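Local coordinates for protein lysine-sensitive aspartokinase 3 (Escherichia coli, PDB 2J0W) that phosphorylates L-aspartate with ATP to give 4-phospho-L-aspartate, the first step of lysine biosynthesis, and is feedback-inhibited by lysine, at residues Gly11-Asp16 with Gly277-Pro282; Asp16-Asn21 with Leu75-Tyr80; Ala66-Gln71 with Arg90-Ile95. One frame throughout, in Å; residues are numbered along the deposited sequence.

In the fold
From the N terminus, strand 5-9 runs into the loop 11-16, whose partner in interaction 1, residues 277-282, arrives off the end of strand 274-278; that contact closes a loop of 260 residues and holds both others within it. Interaction 2 shares Asp16 with interaction 1, ties the start of helix 17-27 to the turn 75-80 and closes a loop of 53 residues. Interaction 3 pairs helices 57-75 and 82-102, before and after that turn, across a short loop of 18; its segments alternate with those of interaction 2, so the two cross. Together they link the nucleotide loop, the central sheet's strand ends and the outer helices of the amino acid kinase fold.

Interaction 1 of 3, residues Gly11-Asp16 with Gly277-Pro282; sequences GTSVAD and GSSKDP
Ser13 and Ser279 meet hydroxyl to hydroxyl in the amino acid kinase fold, where the loop after strand 5-9, which carries the glycines of the nucleotide site, meets the residues just past strand 274-278. Ser13 OG and Ser279 OG lie 2.6 Å apart in a hydrogen bond that either could donate, and both residues are buried. Ser13 CB follows at 3.7 Å from Ser279 CB, so two small side chains meet closely through their hydroxyl ends. Ser279 holds OG between its own backbone N and carbonyl carbon (chi1 61°), and this turns the hydroxyl to the Ser13 side. Each hydroxyl also has a weak hydrogen bond to strand 216-221, Ser13 OG to the carbonyl of Trp220 and Ser279 OG to that of Thr221.

The outer side is much looser. Exposed Lys280 stretches its extended chain past Thr12, with Lys280 CE 4.3 Å from Thr12 O, and Lys280 NZ stays 6.6 Å from Asp16 OD2, too far for a salt bridge. Ahead of these residues the loop reaches the bound nucleotide, where the backbone N of Gly11 donates a hydrogen bond to O2B of ADP.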
loop_
_atom_site.group_PDB
_atom_site.type_symbol
_atom_site.label_atom_id
_atom_site.label_comp_id
_atom_site.label_asym_id
_atom_site.label_seq_id
_atom_site.Cartn_x
_atom_site.Cartn_y
_atom_site.Cartn_z
ATOM N N GLY A 11 8.213 -30.907 -17.859
ATOM C CA GLY A 11 9.129 -31.950 -17.429
ATOM C C GLY A 11 8.531 -33.337 -17.419
ATOM O O GLY A 11 8.915 -34.188 -18.226
ATOM N N THR A 12 7.587 -33.565 -16.511
ATOM C CA THR A 12 6.935 -34.865 -16.400
ATOM C C THR A 12 6.416 -35.384 -17.740
ATOM O O THR A 12 6.493 -36.581 -18.014
ATOM C CB THR A 12 5.755 -34.811 -15.436
ATOM O OG1 THR A 12 4.828 -33.814 -15.879
ATOM C CG2 THR A 12 6.231 -34.484 -14.035
ATOM N N SER A 13 5.905 -34.487 -18.578
ATOM C CA SER A 13 5.352 -34.883 -19.873
ATOM C C SER A 13 6.373 -35.354 -20.907
ATOM O O SER A 13 6.001 -35.786 -21.996
ATOM C CB SER A 13 4.531 -33.735 -20.466
ATOM O OG SER A 13 3.485 -33.385 -19.582
ATOM N N VAL A 14 7.656 -35.256 -20.591
ATOM C CA VAL A 14 8.673 -35.708 -21.531
ATOM C C VAL A 14 9.845 -36.230 -20.724
ATOM O O VAL A 14 10.999 -36.218 -21.181
ATOM C CB VAL A 14 9.160 -34.564 -22.447
ATOM C CG1 VAL A 14 7.982 -33.977 -23.208
ATOM C CG2 VAL A 14 9.866 -33.486 -21.614
ATOM N N ALA A 15 9.519 -36.691 -19.518
ATOM C CA ALA A 15 10.495 -37.217 -18.584
ATOM C C ALA A 15 11.187 -38.421 -19.159
ATOM O O ALA A 15 12.374 -38.617 -18.945
ATOM C CB ALA A 15 9.815 -37.586 -17.271
ATOM N N ASP A 16 10.446 -39.236 -19.893
ATOM C CA ASP A 16 11.027 -40.436 -20.480
ATOM C C ASP A 16 10.339 -40.845 -21.765
ATOM O O ASP A 16 9.336 -40.249 -22.172
ATOM C CB ASP A 16 10.951 -41.595 -19.494
ATOM C CG ASP A 16 9.547 -41.822 -18.983
ATOM O OD1 ASP A 16 8.599 -41.736 -19.800
ATOM O OD2 ASP A 16 9.397 -42.089 -17.768
ATOM N N GLY A 277 -4.291 -29.121 -19.353
ATOM C CA GLY A 277 -4.643 -30.489 -19.013
ATOM C C GLY A 277 -3.457 -31.397 -18.748
ATOM O O GLY A 277 -2.303 -31.031 -19.009
ATOM N N SER A 278 -3.760 -32.586 -18.225
ATOM C CA SER A 278 -2.776 -33.620 -17.894
ATOM C C SER A 278 -2.312 -34.329 -19.163
ATOM O O SER A 278 -3.117 -34.609 -20.047
ATOM C CB SER A 278 -3.407 -34.640 -16.936
ATOM O OG SER A 278 -2.492 -35.653 -16.548
ATOM N N SER A 279 -1.016 -34.613 -19.254
ATOM C CA SER A 279 -0.475 -35.287 -20.428
ATOM C C SER A 279 -0.591 -36.793 -20.236
ATOM O O SER A 279 -0.454 -37.575 -21.182
ATOM C CB SER A 279 0.989 -34.905 -20.635
ATOM O OG SER A 279 1.768 -35.309 -19.522
ATOM N N LYS A 280 -0.847 -37.191 -19.000
ATOM C CA LYS A 280 -0.990 -38.596 -18.672
ATOM C C LYS A 280 -2.460 -38.994 -18.581
ATOM O O LYS A 280 -2.767 -40.140 -18.256
ATOM C CB LYS A 280 -0.302 -38.899 -17.337
ATOM C CG LYS A 280 1.176 -38.590 -17.334
ATOM C CD LYS A 280 1.836 -39.093 -16.066
ATOM C CE LYS A 280 3.347 -38.912 -16.136
ATOM N NZ LYS A 280 4.025 -39.505 -14.950
ATOM N N ASP A 281 -3.366 -38.060 -18.870
ATOM C CA ASP A 281 -4.795 -38.353 -18.786
ATOM C C ASP A 281 -5.663 -37.267 -19.425
ATOM O O ASP A 281 -6.380 -36.539 -18.740
ATOM C CB ASP A 281 -5.184 -38.552 -17.316
ATOM C CG ASP A 281 -6.594 -39.079 -17.149
ATOM O OD1 ASP A 281 -7.048 -39.864 -18.010
ATOM O OD2 ASP A 281 -7.239 -38.723 -16.143
ATOM N N PRO A 282 -5.613 -37.158 -20.761
ATOM C CA PRO A 282 -6.363 -36.180 -21.555
ATOM C C PRO A 282 -7.872 -36.342 -21.668
ATOM O O PRO A 282 -8.518 -35.626 -22.434
ATOM C CB PRO A 282 -5.679 -36.249 -22.913
ATOM C CG PRO A 282 -5.232 -37.666 -22.982
ATOM C CD PRO A 282 -4.670 -37.902 -21.612
#

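Interaction 2 of 3, residues Asp16-Asn21 with Leu75-Tyr80; sequences DFDAMN and LERLRY
Phe17, the first residue of helix 17-27, lies against Arg77 of the turn 75-80, and Asp16 just before it sets the helix start. Asp16 is the N-cap: its OD1 accepts from Ala19 N at 2.9 Å, met nearly along the C-O axis, and so takes up one of the amides that the first helical turn cannot serve.

At Phe17, CG anti to the backbone N (chi1 -172°) lays the ring against Arg77. Arg77 CB sits squarely over one face, 3.7 Å from the Phe17 ring centroid and 9° off the normal, a CH-pi contact. Beyond CB the arginine chain bends at chi2 and chi3 and drapes over the CD1 rim on the same face, bringing NE of Arg77 to 3.3 Å from Phe17 CD1. That carbon lies at the edge of the guanidinium, near its plane, and the two planes are 71° apart, so the charged group does not stack on the ring. The opposite face of the ring has Asn21 ND2, one helical turn on, above it and offset toward the rim.

Asp18 sends OD1 to NH2 of Arg77 at 3.5 Å, a long salt bridge without a hydrogen bond; carboxylate and guanidinium stand nearly perpendicular. Farther on, Met20 turns to helix 108-131, whose Ile129 also touches Phe17, and Asn21 OD1 takes a hydrogen bond from Arg133.

On the other side, Leu75 to Leu78 form a type I beta turn, closed by Leu78 N to Leu75 O, which presents Arg77 to the helix. This is a surface contact of a capped helix N terminus with the connection between helices 57-75 and 82-102, at the periphery of the amino acid kinase fold.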
loop_
_atom_site.group_PDB
_atom_site.type_symbol
_atom_site.label_atom_id
_atom_site.label_comp_id
_atom_site.label_asym_id
_atom_site.label_seq_id
_atom_site.Cartn_x
_atom_site.Cartn_y
_atom_site.Cartn_z
ATOM N N ASP A 16 10.446 -39.236 -19.893
ATOM C CA ASP A 16 11.027 -40.436 -20.480
ATOM C C ASP A 16 10.339 -40.845 -21.765
ATOM O O ASP A 16 9.336 -40.249 -22.172
ATOM C CB ASP A 16 10.951 -41.595 -19.494
ATOM C CG ASP A 16 9.547 -41.822 -18.983
ATOM O OD1 ASP A 16 8.599 -41.736 -19.800
ATOM O OD2 ASP A 16 9.397 -42.089 -17.768
ATOM N N PHE A 17 10.882 -41.884 -22.386
ATOM C CA PHE A 17 10.352 -42.406 -23.634
ATOM C C PHE A 17 8.819 -42.548 -23.642
ATOM O O PHE A 17 8.142 -41.958 -24.488
ATOM C CB PHE A 17 11.013 -43.750 -23.938
ATOM C CG PHE A 17 10.688 -44.291 -25.299
ATOM C CD1 PHE A 17 9.831 -45.374 -25.446
ATOM C CD2 PHE A 17 11.243 -43.712 -26.439
ATOM C CE1 PHE A 17 9.529 -45.877 -26.709
ATOM C CE2 PHE A 17 10.950 -44.205 -27.708
ATOM C CZ PHE A 17 10.091 -45.291 -27.844
ATOM N N ASP A 18 8.272 -43.318 -22.703
ATOM C CA ASP A 18 6.824 -43.518 -22.638
ATOM C C ASP A 18 6.087 -42.191 -22.622
ATOM O O ASP A 18 5.286 -41.896 -23.514
ATOM C CB ASP A 18 6.447 -44.321 -21.393
ATOM C CG ASP A 18 7.030 -45.723 -21.408
ATOM O OD1 ASP A 18 6.943 -46.395 -22.464
ATOM O OD2 ASP A 18 7.568 -46.152 -20.363
ATOM N N ALA A 19 6.374 -41.398 -21.593
ATOM C CA ALA A 19 5.772 -40.084 -21.411
ATOM C C ALA A 19 5.883 -39.278 -22.698
ATOM O O ALA A 19 4.912 -38.665 -23.171
ATOM C CB ALA A 19 6.486 -39.355 -20.277
ATOM N N MET A 20 7.083 -39.288 -23.259
ATOM C CA MET A 20 7.330 -38.554 -24.481
ATOM C C MET A 20 6.340 -39.042 -25.520
ATOM O O MET A 20 5.789 -38.253 -26.277
ATOM C CB MET A 20 8.768 -38.779 -24.938
ATOM C CG MET A 20 9.326 -37.626 -25.733
ATOM S SD MET A 20 11.050 -37.289 -25.320
ATOM C CE MET A 20 11.864 -38.081 -26.629
ATOM N N ASN A 21 6.109 -40.352 -25.539
ATOM C CA ASN A 21 5.162 -40.954 -26.467
ATOM C C ASN A 21 3.727 -40.490 -26.155
ATOM O O ASN A 21 2.996 -40.043 -27.050
ATOM C CB ASN A 21 5.254 -42.485 -26.399
ATOM C CG ASN A 21 6.213 -43.068 -27.439
ATOM O OD1 ASN A 21 6.164 -42.713 -28.625
ATOM N ND2 ASN A 21 7.072 -43.980 -27.002
ATOM N N LEU A 75 17.088 -42.677 -25.425
ATOM C CA LEU A 75 17.924 -43.001 -26.567
ATOM C C LEU A 75 17.922 -44.496 -26.905
ATOM O O LEU A 75 17.679 -44.883 -28.046
ATOM C CB LEU A 75 19.353 -42.543 -26.264
ATOM C CG LEU A 75 20.335 -42.438 -27.424
ATOM C CD1 LEU A 75 19.874 -41.347 -28.388
ATOM C CD2 LEU A 75 21.721 -42.125 -26.879
ATOM N N GLU A 76 18.190 -45.314 -25.891
ATOM C CA GLU A 76 18.241 -46.768 -26.025
ATOM C C GLU A 76 16.909 -47.422 -26.401
ATOM O O GLU A 76 16.832 -48.647 -26.465
ATOM C CB GLU A 76 18.727 -47.402 -24.721
ATOM C CG GLU A 76 20.139 -47.021 -24.317
ATOM C CD GLU A 76 20.503 -47.490 -22.914
ATOM O OE1 GLU A 76 21.674 -47.293 -22.528
ATOM O OE2 GLU A 76 19.634 -48.044 -22.199
ATOM N N ARG A 77 15.871 -46.622 -26.647
ATOM C CA ARG A 77 14.564 -47.177 -27.011
ATOM C C ARG A 77 14.180 -46.817 -28.442
ATOM O O ARG A 77 13.181 -47.299 -28.979
ATOM C CB ARG A 77 13.489 -46.668 -26.051
ATOM C CG ARG A 77 13.735 -46.984 -24.597
ATOM C CD ARG A 77 12.939 -48.190 -24.151
ATOM N NE ARG A 77 11.511 -47.975 -24.353
ATOM C CZ ARG A 77 10.550 -48.736 -23.839
ATOM N NH1 ARG A 77 10.854 -49.782 -23.078
ATOM N NH2 ARG A 77 9.278 -48.448 -24.083
ATOM N N LEU A 78 14.969 -45.939 -29.042
ATOM C CA LEU A 78 14.727 -45.504 -30.407
ATOM C C LEU A 78 15.045 -46.629 -31.386
ATOM O O LEU A 78 15.690 -47.618 -31.022
ATOM C CB LEU A 78 15.620 -44.317 -30.734
ATOM C CG LEU A 78 15.442 -43.068 -29.893
ATOM C CD1 LEU A 78 16.796 -42.414 -29.713
ATOM C CD2 LEU A 78 14.436 -42.133 -30.560
ATOM N N ARG A 79 14.608 -46.461 -32.630
ATOM C CA ARG A 79 14.865 -47.448 -33.664
ATOM C C ARG A 79 16.286 -47.240 -34.197
ATOM O O ARG A 79 17.074 -48.181 -34.248
ATOM C CB ARG A 79 13.835 -47.308 -34.791
ATOM C CG ARG A 79 13.713 -48.525 -35.717
ATOM C CD ARG A 79 12.323 -48.580 -36.352
ATOM N NE ARG A 79 11.282 -48.657 -35.324
ATOM C CZ ARG A 79 9.990 -48.416 -35.534
ATOM N NH1 ARG A 79 9.563 -48.080 -36.744
ATOM N NH2 ARG A 79 9.124 -48.496 -34.528
ATOM N N TYR A 80 16.617 -46.008 -34.575
ATOM C CA TYR A 80 17.951 -45.704 -35.092
ATOM C C TYR A 80 18.644 -44.692 -34.173
ATOM O O TYR A 80 18.788 -43.512 -34.498
ATOM C CB TYR A 80 17.868 -45.136 -36.520
ATOM C CG TYR A 80 17.051 -45.961 -37.503
ATOM C CD1 TYR A 80 15.669 -45.775 -37.627
ATOM C CD2 TYR A 80 17.660 -46.919 -38.317
ATOM C CE1 TYR A 80 14.914 -46.522 -38.539
ATOM C CE2 TYR A 80 16.911 -47.672 -39.231
ATOM C CZ TYR A 80 15.543 -47.466 -39.334
ATOM O OH TYR A 80 14.808 -48.207 -40.230
#

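Interaction 3 of 3, residues Ala66-Gln71 with Arg90-Ile95; sequences AIRNIQ and RLLENI
Two neighbouring helices of the amino acid kinase domain, 57-75 and 82-102, joined by a short connection, pack here through Leu92, which enters between Ile67 and Arg68. The leucine splits its two methyls between these partners. Leu92 CD2 touches CG2 of Ile67 at 3.8 Å, an apolar contact in which the two chains run alongside each other, pointing opposite ways.

Leu92 CD1 goes to the arginine and lies over the centre of one guanidinium face, 3.5 Å from Arg68 CZ. Arg68 reaches this position with CG anti to the backbone N (chi1 163°) and a bend at chi3 (-89°), which folds the planar end across the leucine; its CB, 3.8 Å from Leu92 CD1, flanks the same methyl. With its face on the methyl, the guanidinium still bonds through NH2, in a salt bridge with Glu89, one residue before the second segment. Replacing Arg68 with an alanine would probably uncover one side of the Leu92 methyl and leave Glu89 without this charged mate.

Away from the arginine the contact is buried among other helices. Ile67 also packs on Leu48 and Leu51 of helix 44-51, whereas Leu92 meets Phe72 farther along helix 57-75 and Met121 of helix 108-131, so the pair of helices is flanked by helices 44-51 and 108-131.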
loop_
_atom_site.group_PDB
_atom_site.type_symbol
_atom_site.label_atom_id
_atom_site.label_comp_id
_atom_site.label_asym_id
_atom_site.label_seq_id
_atom_site.Cartn_x
_atom_site.Cartn_y
_atom_site.Cartn_z
ATOM N N ALA A 66 23.803 -38.554 -13.836
ATOM C CA ALA A 66 22.363 -38.569 -13.676
ATOM C C ALA A 66 21.799 -37.915 -14.953
ATOM O O ALA A 66 20.749 -38.304 -15.459
ATOM C CB ALA A 66 21.958 -37.784 -12.412
ATOM N N ILE A 67 22.515 -36.933 -15.487
ATOM C CA ILE A 67 22.069 -36.275 -16.706
ATOM C C ILE A 67 22.182 -37.221 -17.904
ATOM O O ILE A 67 21.241 -37.335 -18.697
ATOM C CB ILE A 67 22.875 -34.980 -16.972
ATOM C CG1 ILE A 67 22.460 -33.921 -15.948
ATOM C CG2 ILE A 67 22.653 -34.490 -18.404
ATOM C CD1 ILE A 67 23.168 -32.606 -16.120
ATOM N N ARG A 68 23.317 -37.905 -18.041
ATOM C CA ARG A 68 23.469 -38.840 -19.155
ATOM C C ARG A 68 22.482 -40.011 -19.067
ATOM O O ARG A 68 21.937 -40.445 -20.087
ATOM C CB ARG A 68 24.895 -39.398 -19.229
ATOM C CG ARG A 68 24.980 -40.655 -20.094
ATOM C CD ARG A 68 26.365 -41.261 -20.170
ATOM N NE ARG A 68 27.139 -40.705 -21.273
ATOM C CZ ARG A 68 27.831 -39.572 -21.208
ATOM N NH1 ARG A 68 27.849 -38.870 -20.083
ATOM N NH2 ARG A 68 28.503 -39.140 -22.269
ATOM N N ASN A 69 22.251 -40.535 -17.866
ATOM C CA ASN A 69 21.318 -41.645 -17.750
ATOM C C ASN A 69 19.973 -41.264 -18.370
ATOM O O ASN A 69 19.563 -41.844 -19.374
ATOM C CB ASN A 69 21.128 -42.051 -16.287
ATOM C CG ASN A 69 22.343 -42.784 -15.709
ATOM O OD1 ASN A 69 22.433 -42.981 -14.495
ATOM N ND2 ASN A 69 23.275 -43.193 -16.575
ATOM N N ILE A 70 19.306 -40.277 -17.779
ATOM C CA ILE A 70 18.002 -39.812 -18.256
ATOM C C ILE A 70 17.884 -39.723 -19.783
ATOM O O ILE A 70 16.855 -40.087 -20.358
ATOM C CB ILE A 70 17.651 -38.428 -17.625
ATOM C CG1 ILE A 70 17.300 -38.614 -16.149
ATOM C CG2 ILE A 70 16.493 -37.775 -18.365
ATOM C CD1 ILE A 70 17.165 -37.319 -15.391
ATOM N N GLN A 71 18.942 -39.247 -20.428
ATOM C CA GLN A 71 18.959 -39.104 -21.879
ATOM C C GLN A 71 19.073 -40.441 -22.589
ATOM O O GLN A 71 18.497 -40.629 -23.661
ATOM C CB GLN A 71 20.126 -38.215 -22.321
ATOM C CG GLN A 71 20.110 -36.844 -21.705
ATOM C CD GLN A 71 18.761 -36.188 -21.824
ATOM O OE1 GLN A 71 18.159 -36.178 -22.892
ATOM N NE2 GLN A 71 18.274 -35.632 -20.724
ATOM N N ARG A 90 27.894 -34.716 -27.951
ATOM C CA ARG A 90 28.480 -33.382 -28.028
ATOM C C ARG A 90 27.892 -32.579 -26.891
ATOM O O ARG A 90 28.619 -32.083 -26.029
ATOM C CB ARG A 90 28.161 -32.717 -29.373
ATOM C CG ARG A 90 29.236 -32.918 -30.451
ATOM C CD ARG A 90 29.856 -34.331 -30.407
ATOM N NE ARG A 90 30.737 -34.519 -29.249
ATOM C CZ ARG A 90 31.144 -35.700 -28.787
ATOM N NH1 ARG A 90 30.751 -36.819 -29.381
ATOM N NH2 ARG A 90 31.938 -35.761 -27.725
ATOM N N LEU A 91 26.566 -32.478 -26.881
ATOM C CA LEU A 91 25.871 -31.737 -25.838
ATOM C C LEU A 91 26.396 -32.190 -24.476
ATOM O O LEU A 91 26.853 -31.370 -23.669
ATOM C CB LEU A 91 24.358 -31.961 -25.951
ATOM C CG LEU A 91 23.781 -31.585 -27.323
ATOM C CD1 LEU A 91 22.290 -31.800 -27.325
ATOM C CD2 LEU A 91 24.099 -30.134 -27.655
ATOM N N LEU A 92 26.359 -33.497 -24.228
ATOM C CA LEU A 92 26.854 -34.007 -22.959
ATOM C C LEU A 92 28.293 -33.588 -22.746
ATOM O O LEU A 92 28.650 -33.108 -21.674
ATOM C CB LEU A 92 26.740 -35.525 -22.899
ATOM C CG LEU A 92 25.310 -36.012 -22.686
ATOM C CD1 LEU A 92 25.327 -37.507 -22.497
ATOM C CD2 LEU A 92 24.698 -35.323 -21.465
ATOM N N GLU A 93 29.118 -33.749 -23.769
ATOM C CA GLU A 93 30.513 -33.368 -23.647
ATOM C C GLU A 93 30.628 -31.876 -23.354
ATOM O O GLU A 93 31.407 -31.464 -22.490
ATOM C CB GLU A 93 31.281 -33.712 -24.931
ATOM C CG GLU A 93 32.771 -33.355 -24.885
ATOM C CD GLU A 93 33.524 -34.064 -23.759
ATOM O OE1 GLU A 93 33.434 -35.308 -23.683
ATOM O OE2 GLU A 93 34.208 -33.381 -22.958
ATOM N N ASN A 94 29.846 -31.059 -24.053
ATOM C CA ASN A 94 29.934 -29.621 -23.830
ATOM C C ASN A 94 29.466 -29.282 -22.430
ATOM O O ASN A 94 30.063 -28.446 -21.745
ATOM C CB ASN A 94 29.107 -28.853 -24.854
ATOM C CG ASN A 94 29.478 -27.382 -24.904
ATOM O OD1 ASN A 94 28.663 -26.508 -24.594
ATOM N ND2 ASN A 94 30.724 -27.099 -25.288
ATOM N N ILE A 95 28.395 -29.942 -22.005
ATOM C CA ILE A 95 27.854 -29.719 -20.671
ATOM C C ILE A 95 28.993 -29.986 -19.696
ATOM O O ILE A 95 29.233 -29.212 -18.754
ATOM C CB ILE A 95 26.664 -30.682 -20.385
ATOM C CG1 ILE A 95 25.449 -30.262 -21.219
ATOM C CG2 ILE A 95 26.327 -30.694 -18.904
ATOM C CD1 ILE A 95 24.220 -31.139 -21.038
#